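Local coordinates for protein probable LacI-family transcriptional regulator (PDB 3BIL) that probably acts as a DNA-binding transcriptional regulator of the LacI family, with a core domain related to periplasmic sugar-binding proteins, at residues 179-190 / 237-248; 224-235 / 251-262. One frame throughout, in Å; residues are numbered along the deposited sequence.

Contact 1. Residues 179-190 / 237-248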
loop_
_atom_site.group_PDB
_atom_site.type_symbol
_atom_site.label_atom_id
_atom_site.label_comp_id
_atom_site.label_asym_id
_atom_site.label_seq_id
_atom_site.Cartn_x
_atom_site.Cartn_y
_atom_site.Cartn_z
ATOM N N LEU A 179 16.141 18.843 13.943
ATOM C CA LEU A 179 15.965 18.365 15.333
ATOM C C LEU A 179 16.861 19.166 16.264
ATOM O O LEU A 179 16.425 19.590 17.360
ATOM C CB LEU A 179 16.158 16.829 15.504
ATOM C CG LEU A 179 15.102 16.029 14.709
ATOM C CD1 LEU A 179 15.458 14.586 14.390
ATOM C CD2 LEU A 179 13.690 16.198 15.267
ATOM N N ALA A 180 18.089 19.404 15.815
ATOM C CA ALA A 180 19.054 20.115 16.651
ATOM C C ALA A 180 18.622 21.557 16.955
ATOM O O ALA A 180 18.641 21.953 18.132
ATOM C CB ALA A 180 20.410 20.084 16.029
ATOM N N HIS A 181 18.210 22.329 15.924
ATOM C CA HIS A 181 17.731 23.684 16.159
ATOM C C HIS A 181 16.538 23.747 17.052
ATOM O O HIS A 181 16.371 24.723 17.759
ATOM C CB HIS A 181 17.414 24.407 14.863
ATOM C CG HIS A 181 18.630 24.632 14.017
ATOM N ND1 HIS A 181 18.578 24.717 12.641
ATOM C CD2 HIS A 181 19.941 24.725 14.356
ATOM C CE1 HIS A 181 19.803 24.888 12.174
ATOM N NE2 HIS A 181 20.647 24.887 13.193
ATOM N N ASN A 182 15.702 22.716 17.035
ATOM C CA ASN A 182 14.516 22.693 17.880
ATOM C C ASN A 182 14.716 22.143 19.289
ATOM O O ASN A 182 13.727 22.011 20.063
ATOM C CB ASN A 182 13.416 21.931 17.171
ATOM C CG ASN A 182 12.710 22.790 16.115
ATOM O OD1 ASN A 182 11.887 23.642 16.461
ATOM N ND2 ASN A 182 13.016 22.549 14.819
ATOM N N ASN A 183 15.987 21.850 19.634
ATOM C CA ASN A 183 16.328 21.114 20.864
ATOM C C ASN A 183 15.407 19.887 21.092
ATOM O O ASN A 183 14.949 19.647 22.192
ATOM C CB ASN A 183 16.327 22.028 22.107
ATOM C CG ASN A 183 16.982 21.351 23.340
ATOM O OD1 ASN A 183 17.945 20.578 23.195
ATOM N ND2 ASN A 183 16.452 21.628 24.541
ATOM N N ALA A 184 15.136 19.120 20.042
ATOM C CA ALA A 184 14.137 18.091 20.153
ATOM C C ALA A 184 14.918 16.812 20.414
ATOM O O ALA A 184 14.807 15.832 19.680
ATOM C CB ALA A 184 13.318 18.013 18.870
ATOM N N LEU A 185 15.737 16.846 21.465
ATOM C CA LEU A 185 16.687 15.802 21.721
ATOM C C LEU A 185 16.342 15.173 23.032
ATOM O O LEU A 185 15.760 15.867 23.884
ATOM C CB LEU A 185 18.091 16.393 21.843
ATOM C CG LEU A 185 18.782 17.111 20.693
ATOM C CD1 LEU A 185 20.225 17.490 21.188
ATOM C CD2 LEU A 185 18.802 16.283 19.352
ATOM N N PRO A 186 16.781 13.903 23.259
ATOM C CA PRO A 186 17.521 13.017 22.347
ATOM C C PRO A 186 16.688 12.356 21.276
ATOM O O PRO A 186 15.469 12.192 21.431
ATOM C CB PRO A 186 18.113 11.914 23.277
ATOM C CG PRO A 186 17.421 12.022 24.537
ATOM C CD PRO A 186 16.635 13.313 24.602
ATOM N N ILE A 187 17.367 11.921 20.222
ATOM C CA ILE A 187 16.730 11.295 19.117
ATOM C C ILE A 187 16.856 9.775 19.249
ATOM O O ILE A 187 17.954 9.245 19.449
ATOM C CB ILE A 187 17.362 11.774 17.779
ATOM C CG1 ILE A 187 17.325 13.305 17.686
ATOM C CG2 ILE A 187 16.658 11.101 16.532
ATOM C CD1 ILE A 187 18.230 13.915 16.607
ATOM N N GLY A 188 15.724 9.077 19.134
ATOM C CA GLY A 188 15.706 7.644 18.991
ATOM C C GLY A 188 15.592 7.312 17.522
ATOM O O GLY A 188 14.521 7.394 16.940
ATOM N N TYR A 189 16.688 6.925 16.904
ATOM C CA TYR A 189 16.636 6.572 15.504
ATOM C C TYR A 189 16.338 5.099 15.406
ATOM O O TYR A 189 16.952 4.259 16.071
ATOM C CB TYR A 189 17.923 6.927 14.775
ATOM C CG TYR A 189 17.988 6.442 13.319
ATOM C CD1 TYR A 189 17.459 7.215 12.286
ATOM C CD2 TYR A 189 18.603 5.225 12.977
ATOM C CE1 TYR A 189 17.511 6.798 10.994
ATOM C CE2 TYR A 189 18.648 4.790 11.649
ATOM C CZ TYR A 189 18.085 5.584 10.680
ATOM O OH TYR A 189 18.112 5.222 9.375
ATOM N N LEU A 190 15.364 4.792 14.577
ATOM C CA LEU A 190 14.866 3.460 14.491
ATOM C C LEU A 190 15.322 2.916 13.152
ATOM O O LEU A 190 14.743 3.194 12.109
ATOM C CB LEU A 190 13.342 3.463 14.715
ATOM C CG LEU A 190 12.606 2.128 14.775
ATOM C CD1 LEU A 190 12.894 1.475 16.095
ATOM C CD2 LEU A 190 11.102 2.272 14.591
ATOM N N LEU A 237 12.897 2.860 22.803
ATOM C CA LEU A 237 13.502 4.214 22.704
ATOM C C LEU A 237 12.839 5.271 23.625
ATOM O O LEU A 237 13.529 6.071 24.304
ATOM C CB LEU A 237 13.526 4.661 21.252
ATOM C CG LEU A 237 14.507 3.798 20.460
ATOM C CD1 LEU A 237 14.254 3.788 18.945
ATOM C CD2 LEU A 237 15.965 4.176 20.858
ATOM N N LEU A 238 11.512 5.241 23.666
ATOM C CA LEU A 238 10.728 6.088 24.552
ATOM C C LEU A 238 10.980 5.739 26.007
ATOM O O LEU A 238 11.031 6.627 26.851
ATOM C CB LEU A 238 9.214 6.000 24.229
ATOM C CG LEU A 238 8.688 6.538 22.902
ATOM C CD1 LEU A 238 7.283 5.985 22.677
ATOM C CD2 LEU A 238 8.646 8.066 22.845
ATOM N N ASP A 239 11.150 4.452 26.308
ATOM C CA ASP A 239 11.607 4.054 27.676
ATOM C C ASP A 239 12.977 4.688 28.002
ATOM O O ASP A 239 13.162 5.285 29.057
ATOM C CB ASP A 239 11.627 2.522 27.851
ATOM C CG ASP A 239 10.228 1.900 27.745
ATOM O OD1 ASP A 239 9.273 2.648 28.059
ATOM O OD2 ASP A 239 10.067 0.688 27.346
ATOM N N GLN A 240 13.911 4.586 27.059
ATOM C CA GLN A 240 15.278 5.101 27.236
ATOM C C GLN A 240 15.386 6.613 27.160
ATOM O O GLN A 240 16.486 7.158 27.136
ATOM C CB GLN A 240 16.209 4.456 26.204
ATOM C CG GLN A 240 16.439 3.004 26.459
ATOM C CD GLN A 240 17.042 2.290 25.251
ATOM O OE1 GLN A 240 18.230 2.393 24.990
ATOM N NE2 GLN A 240 16.221 1.571 24.519
ATOM N N GLY A 241 14.252 7.294 27.067
ATOM C CA GLY A 241 14.215 8.758 27.141
ATOM C C GLY A 241 14.080 9.515 25.815
ATOM O O GLY A 241 14.096 10.744 25.824
ATOM N N ALA A 242 13.965 8.813 24.681
ATOM C CA ALA A 242 13.848 9.507 23.366
ATOM C C ALA A 242 12.742 10.507 23.403
ATOM O O ALA A 242 11.680 10.222 23.935
ATOM C CB ALA A 242 13.640 8.521 22.183
ATOM N N LYS A 243 13.017 11.706 22.896
ATOM C CA LYS A 243 11.998 12.747 22.746
ATOM C C LYS A 243 11.639 12.926 21.261
ATOM O O LYS A 243 10.722 13.670 20.920
ATOM C CB LYS A 243 12.429 14.053 23.446
ATOM C CG LYS A 243 12.094 14.025 24.944
ATOM C CD LYS A 243 12.380 15.318 25.699
ATOM C CE LYS A 243 13.810 15.274 26.329
ATOM N NZ LYS A 243 13.940 15.785 27.758
ATOM N N THR A 244 12.351 12.194 20.395
ATOM C CA THR A 244 12.093 12.194 18.975
ATOM C C THR A 244 12.253 10.777 18.446
ATOM O O THR A 244 13.174 10.048 18.835
ATOM C CB THR A 244 13.030 13.183 18.208
ATOM O OG1 THR A 244 12.600 14.536 18.448
ATOM C CG2 THR A 244 12.989 12.966 16.666
ATOM N N LEU A 245 11.343 10.362 17.571
ATOM C CA LEU A 245 11.486 9.058 16.980
ATOM C C LEU A 245 11.711 9.279 15.495
ATOM O O LEU A 245 10.963 10.002 14.842
ATOM C CB LEU A 245 10.284 8.165 17.310
ATOM C CG LEU A 245 10.122 7.898 18.834
ATOM C CD1 LEU A 245 8.716 7.310 19.235
ATOM C CD2 LEU A 245 11.268 7.018 19.377
ATOM N N PHE A 246 12.761 8.675 14.969
ATOM C CA PHE A 246 13.216 9.002 13.658
ATOM C C PHE A 246 13.314 7.637 12.985
ATOM O O PHE A 246 14.238 6.872 13.182
ATOM C CB PHE A 246 14.541 9.815 13.768
ATOM C CG PHE A 246 15.143 10.291 12.435
ATOM C CD1 PHE A 246 15.868 11.474 12.394
ATOM C CD2 PHE A 246 15.058 9.545 11.282
ATOM C CE1 PHE A 246 16.455 11.903 11.253
ATOM C CE2 PHE A 246 15.649 9.951 10.144
ATOM C CZ PHE A 246 16.356 11.132 10.110
ATOM N N ALA A 247 12.298 7.303 12.219
ATOM C CA ALA A 247 12.247 5.999 11.586
ATOM C C ALA A 247 13.087 6.063 10.371
ATOM O O ALA A 247 13.202 7.120 9.775
ATOM C CB ALA A 247 10.842 5.731 11.178
ATOM N N GLY A 248 13.620 4.937 9.942
ATOM C CA GLY A 248 14.433 4.900 8.732
ATOM C C GLY A 248 13.781 4.121 7.620
ATOM O O GLY A 248 14.444 3.852 6.627
#
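With CG anti to the backbone N in both Tyr-189 and Phe-246 (chi1 174° and -178°), the two rings lean beside their carbonyl carbons and meet. The residues are paired across the strands, with side chains on one face of the sheet. There the edge of Tyr-189 turns toward the face of Phe-246 in an offset edge-to-face pair. The ring centroids are 5.3 Å apart and the planes stand at 62°. The Tyr-189 atom CD1 does the touching, 3.5 Å from Phe-246 CD2. Leu-179 brings its own CD1 to the edge of the Phe-246 ring, near its plane. Leu-179 also meets Thr-244 tip to tip, with CD2 3.6 Å from Thr-244 CG2. The other branch of Thr-244 is polar. Its OG1 donates to Ala-184 O at 2.8 Å, tying the turn after helix 169-181 to the strand.

The two strands run parallel, bonded from Gly-188 N to Thr-244 O (2.7 Å), from Phe-246 N to Gly-188 O, and from Leu-190 N to Phe-246 O (2.7 Å). Before them, Pro-186 O takes the N-H of Lys-243 at 2.9 Å. On the opposite face Leu-237 lays CD2 against Gly-188 CA.

In the sheet, strand 219-221 flanks 187-190 and strand 272-276 flanks 244-247. Helix 197-212 packs on Ile-187 and Tyr-189, with Phe-206 stacked on the tyrosine. Helix 250-262 lies against Leu-190 and Leu-245.

Contact 2. Residues 224-235 / 251-262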
loop_
_atom_site.group_PDB
_atom_site.type_symbol
_atom_site.label_atom_id
_atom_site.label_comp_id
_atom_site.label_asym_id
_atom_site.label_seq_id
_atom_site.Cartn_x
_atom_site.Cartn_y
_atom_site.Cartn_z
ATOM N N GLY A 224 14.225 -4.144 11.696
ATOM C CA GLY A 224 14.159 -5.252 10.755
ATOM C C GLY A 224 13.022 -5.176 9.754
ATOM O O GLY A 224 13.019 -4.321 8.866
ATOM N N TYR A 225 12.050 -6.072 9.885
ATOM C CA TYR A 225 11.044 -6.219 8.824
ATOM C C TYR A 225 9.576 -5.976 9.240
ATOM O O TYR A 225 8.875 -5.204 8.582
ATOM C CB TYR A 225 11.251 -7.557 8.088
ATOM C CG TYR A 225 12.582 -7.633 7.341
ATOM C CD1 TYR A 225 12.706 -7.113 6.046
ATOM C CD2 TYR A 225 13.720 -8.211 7.934
ATOM C CE1 TYR A 225 13.929 -7.170 5.346
ATOM C CE2 TYR A 225 14.958 -8.279 7.244
ATOM C CZ TYR A 225 15.049 -7.753 5.946
ATOM O OH TYR A 225 16.243 -7.796 5.239
ATOM N N GLU A 226 9.139 -6.605 10.339
ATOM C CA GLU A 226 7.760 -6.480 10.850
ATOM C C GLU A 226 7.428 -5.116 11.429
ATOM O O GLU A 226 8.271 -4.430 12.012
ATOM C CB GLU A 226 7.448 -7.533 11.935
ATOM C CG GLU A 226 7.272 -8.967 11.427
ATOM C CD GLU A 226 8.569 -9.574 10.883
ATOM O OE1 GLU A 226 9.675 -9.115 11.278
ATOM O OE2 GLU A 226 8.484 -10.511 10.049
ATOM N N GLN A 227 6.168 -4.745 11.265
ATOM C CA GLN A 227 5.598 -3.626 11.951
ATOM C C GLN A 227 5.837 -3.822 13.443
ATOM O O GLN A 227 6.106 -2.859 14.153
ATOM C CB GLN A 227 4.105 -3.538 11.628
ATOM C CG GLN A 227 3.365 -2.392 12.313
ATOM C CD GLN A 227 1.913 -2.316 11.891
ATOM O OE1 GLN A 227 1.532 -2.808 10.826
ATOM N NE2 GLN A 227 1.088 -1.703 12.728
ATOM N N SER A 228 5.770 -5.077 13.902
ATOM C CA SER A 228 5.968 -5.416 15.320
ATOM C C SER A 228 7.358 -4.992 15.811
ATOM O O SER A 228 7.511 -4.413 16.901
ATOM C CB SER A 228 5.764 -6.913 15.563
ATOM O OG SER A 228 5.010 -7.097 16.761
ATOM N N VAL A 229 8.359 -5.269 14.989
ATOM C CA VAL A 229 9.725 -4.904 15.313
ATOM C C VAL A 229 9.937 -3.378 15.566
ATOM O O VAL A 229 10.684 -2.986 16.469
ATOM C CB VAL A 229 10.649 -5.442 14.248
ATOM C CG1 VAL A 229 12.082 -4.897 14.418
ATOM C CG2 VAL A 229 10.593 -7.008 14.263
ATOM N N GLY A 230 9.239 -2.537 14.802
ATOM C CA GLY A 230 9.315 -1.087 14.948
ATOM C C GLY A 230 8.523 -0.603 16.133
ATOM O O GLY A 230 8.962 0.278 16.873
ATOM N N PHE A 231 7.351 -1.182 16.329
ATOM C CA PHE A 231 6.574 -0.905 17.520
ATOM C C PHE A 231 7.383 -1.209 18.805
ATOM O O PHE A 231 7.350 -0.428 19.793
ATOM C CB PHE A 231 5.206 -1.647 17.476
ATOM C CG PHE A 231 4.456 -1.621 18.779
ATOM C CD1 PHE A 231 4.160 -0.417 19.410
ATOM C CD2 PHE A 231 4.072 -2.808 19.399
ATOM C CE1 PHE A 231 3.476 -0.378 20.660
ATOM C CE2 PHE A 231 3.379 -2.789 20.668
ATOM C CZ PHE A 231 3.086 -1.563 21.292
ATOM N N GLU A 232 8.102 -2.332 18.793
ATOM C CA GLU A 232 8.846 -2.784 19.985
ATOM C C GLU A 232 10.049 -1.844 20.098
ATOM O O GLU A 232 10.273 -1.180 21.118
ATOM C CB GLU A 232 9.273 -4.249 19.812
ATOM C CG GLU A 232 8.971 -5.191 21.001
ATOM C CD GLU A 232 7.497 -5.177 21.475
ATOM O OE1 GLU A 232 7.177 -4.444 22.439
ATOM O OE2 GLU A 232 6.663 -5.908 20.897
ATOM N N GLY A 233 10.776 -1.705 19.001
ATOM C CA GLY A 233 11.844 -0.718 18.968
ATOM C C GLY A 233 11.463 0.671 19.485
ATOM O O GLY A 233 12.116 1.223 20.374
ATOM N N ALA A 234 10.405 1.250 18.940
ATOM C CA ALA A 234 10.085 2.617 19.283
ATOM C C ALA A 234 9.653 2.722 20.719
ATOM O O ALA A 234 9.921 3.716 21.382
ATOM C CB ALA A 234 9.019 3.137 18.376
ATOM N N THR A 235 8.962 1.704 21.215
ATOM C CA THR A 235 8.512 1.719 22.613
ATOM C C THR A 235 9.737 1.658 23.527
ATOM O O THR A 235 9.751 2.261 24.584
ATOM C CB THR A 235 7.534 0.545 22.881
ATOM O OG1 THR A 235 6.484 0.607 21.909
ATOM C CG2 THR A 235 6.951 0.540 24.331
ATOM N N MET A 251 8.038 0.976 7.016
ATOM C CA MET A 251 7.517 0.054 8.015
ATOM C C MET A 251 7.893 0.476 9.432
ATOM O O MET A 251 7.048 0.421 10.342
ATOM C CB MET A 251 7.841 -1.420 7.689
ATOM C CG MET A 251 7.249 -1.920 6.289
ATOM S SD MET A 251 5.455 -1.749 5.866
ATOM C CE MET A 251 5.310 -0.264 4.863
ATOM N N MET A 252 9.135 0.944 9.616
ATOM C CA MET A 252 9.528 1.500 10.888
ATOM C C MET A 252 8.622 2.730 11.242
ATOM O O MET A 252 8.231 2.922 12.410
ATOM C CB MET A 252 11.058 1.756 10.926
ATOM C CG MET A 252 12.025 0.467 10.798
ATOM S SD MET A 252 11.930 -0.767 12.162
ATOM C CE MET A 252 10.381 -1.520 11.812
ATOM N N THR A 253 8.205 3.506 10.232
ATOM C CA THR A 253 7.379 4.704 10.473
ATOM C C THR A 253 6.014 4.381 11.008
ATOM O O THR A 253 5.480 5.147 11.833
ATOM C CB THR A 253 7.171 5.571 9.198
ATOM O OG1 THR A 253 8.450 5.974 8.694
ATOM C CG2 THR A 253 6.352 6.826 9.539
ATOM N N ILE A 254 5.426 3.289 10.495
ATOM C CA ILE A 254 4.219 2.716 11.102
ATOM C C ILE A 254 4.383 2.320 12.580
ATOM O O ILE A 254 3.578 2.764 13.412
ATOM C CB ILE A 254 3.546 1.584 10.263
ATOM C CG1 ILE A 254 3.150 2.133 8.912
ATOM C CG2 ILE A 254 2.238 1.146 10.930
ATOM C CD1 ILE A 254 3.151 1.076 7.789
ATOM N N GLY A 255 5.427 1.537 12.901
ATOM C CA GLY A 255 5.773 1.125 14.305
ATOM C C GLY A 255 5.920 2.337 15.226
ATOM O O GLY A 255 5.480 2.332 16.402
ATOM N N VAL A 256 6.504 3.408 14.700
ATOM C CA VAL A 256 6.588 4.665 15.471
ATOM C C VAL A 256 5.214 5.267 15.782
ATOM O O VAL A 256 4.980 5.727 16.928
ATOM C CB VAL A 256 7.481 5.730 14.760
ATOM C CG1 VAL A 256 7.287 7.080 15.384
ATOM C CG2 VAL A 256 8.919 5.304 14.809
ATOM N N ILE A 257 4.315 5.287 14.768
ATOM C CA ILE A 257 2.930 5.764 14.976
ATOM C C ILE A 257 2.206 4.850 15.969
ATOM O O ILE A 257 1.634 5.309 16.983
ATOM C CB ILE A 257 2.126 5.911 13.649
ATOM C CG1 ILE A 257 2.725 7.028 12.783
ATOM C CG2 ILE A 257 0.704 6.278 13.942
ATOM C CD1 ILE A 257 2.372 6.976 11.265
ATOM N N GLU A 258 2.259 3.550 15.713
ATOM C CA GLU A 258 1.618 2.626 16.616
ATOM C C GLU A 258 2.119 2.826 18.054
ATOM O O GLU A 258 1.298 2.924 19.004
ATOM C CB GLU A 258 1.810 1.200 16.141
ATOM C CG GLU A 258 1.157 0.167 17.062
ATOM C CD GLU A 258 1.277 -1.258 16.518
ATOM O OE1 GLU A 258 0.490 -2.113 17.020
ATOM O OE2 GLU A 258 2.120 -1.511 15.576
ATOM N N ALA A 259 3.445 2.910 18.209
ATOM C CA ALA A 259 4.087 3.233 19.499
ATOM C C ALA A 259 3.630 4.521 20.196
ATOM O O ALA A 259 3.443 4.515 21.417
ATOM C CB ALA A 259 5.578 3.237 19.365
ATOM N N CYS A 260 3.478 5.622 19.456
ATOM C CA CYS A 260 3.002 6.888 20.067
ATOM C C CYS A 260 1.552 6.821 20.439
ATOM O O CYS A 260 1.128 7.475 21.433
ATOM C CB CYS A 260 3.194 8.078 19.130
ATOM S SG CYS A 260 4.906 8.191 18.804
ATOM N N HIS A 261 0.807 6.053 19.625
ATOM C CA HIS A 261 -0.628 5.850 19.843
ATOM C C HIS A 261 -0.814 5.010 21.077
ATOM O O HIS A 261 -1.435 5.464 22.033
ATOM C CB HIS A 261 -1.343 5.222 18.626
ATOM C CG HIS A 261 -2.792 4.895 18.867
ATOM N ND1 HIS A 261 -3.787 5.861 18.896
ATOM C CD2 HIS A 261 -3.414 3.707 19.082
ATOM C CE1 HIS A 261 -4.951 5.280 19.135
ATOM N NE2 HIS A 261 -4.751 3.977 19.250
ATOM N N LYS A 262 -0.232 3.816 21.086
ATOM C CA LYS A 262 -0.315 2.954 22.271
ATOM C C LYS A 262 0.157 3.633 23.572
ATOM O O LYS A 262 -0.535 3.560 24.561
ATOM C CB LYS A 262 0.336 1.585 22.016
ATOM C CG LYS A 262 -0.418 0.821 20.878
ATOM C CD LYS A 262 -0.362 -0.745 20.918
ATOM C CE LYS A 262 -1.408 -1.340 19.938
ATOM N NZ LYS A 262 -0.951 -2.516 19.134
#
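Helices 227-235 and 251-262 cross at -52° with their axes 7.1 Å apart, and Phe-231 CA comes within 3.9 Å of Gly-255 CA. Gly-255, without a side chain, lets its CA lie 3.5 Å from Phe-231 N, backbone against backbone. Phe-231 is a knob in the hole formed by Gly-255, Glu-258, Ala-259 and Lys-262. The Glu-258 carboxylate stacks over one face of its ring, with the planes 19° apart. Lys-262 NZ also lies over the ring, 4.9 Å from its centroid, in a cation-pi contact. The same NZ makes a salt bridge to Glu-258 OE1 at 2.6 Å. The other oxygen, Glu-258 OE2, accepts from Gln-227 NE2 at 3.0 Å, from above the carboxylate plane. With both oxygens engaged, the carboxylate is probably kept from turning and stays nearly parallel to the ring. Deeper in, Ala-234 CB rests 3.6 Å from Ala-259 CB. Met-252 of the second helix, bent at chi2 (-64°) and chi3, sets CE 3.3 Å from Gly-230 CA. Pro-280 and Leu-284 of the second subunit pack on Gln-227 and Glu-258. Two neighbouring helices joined through a parallel strand, packed on one sheet face, are characteristic of the Rossmann-like subdomains of the periplasmic binding protein fold.

How the contacts relate
The two contacts are successive layers of one alpha/beta unit, with centres 14 Å apart. Contact 1 centres on the strand pairing, with the helix ends and turns that lead into it, and contact 2 is the helix pair on one face of the strands. Helix 227-239 serves both: its first part packs in contact 2 and its end, with Leu-237, in contact 1. Strand 244-247 then leads into helix 250-262. The layers meet where Leu-190 CD2 lies 3.7 Å from Gly-230 O and Leu-245 CB lies 3.7 Å from Val-256 CG1. Ala-247 CB also reaches Thr-253 OG1 at 3.5 Å. Contact 1 lies within its own subunit, whereas contact 2 also borders the second subunit.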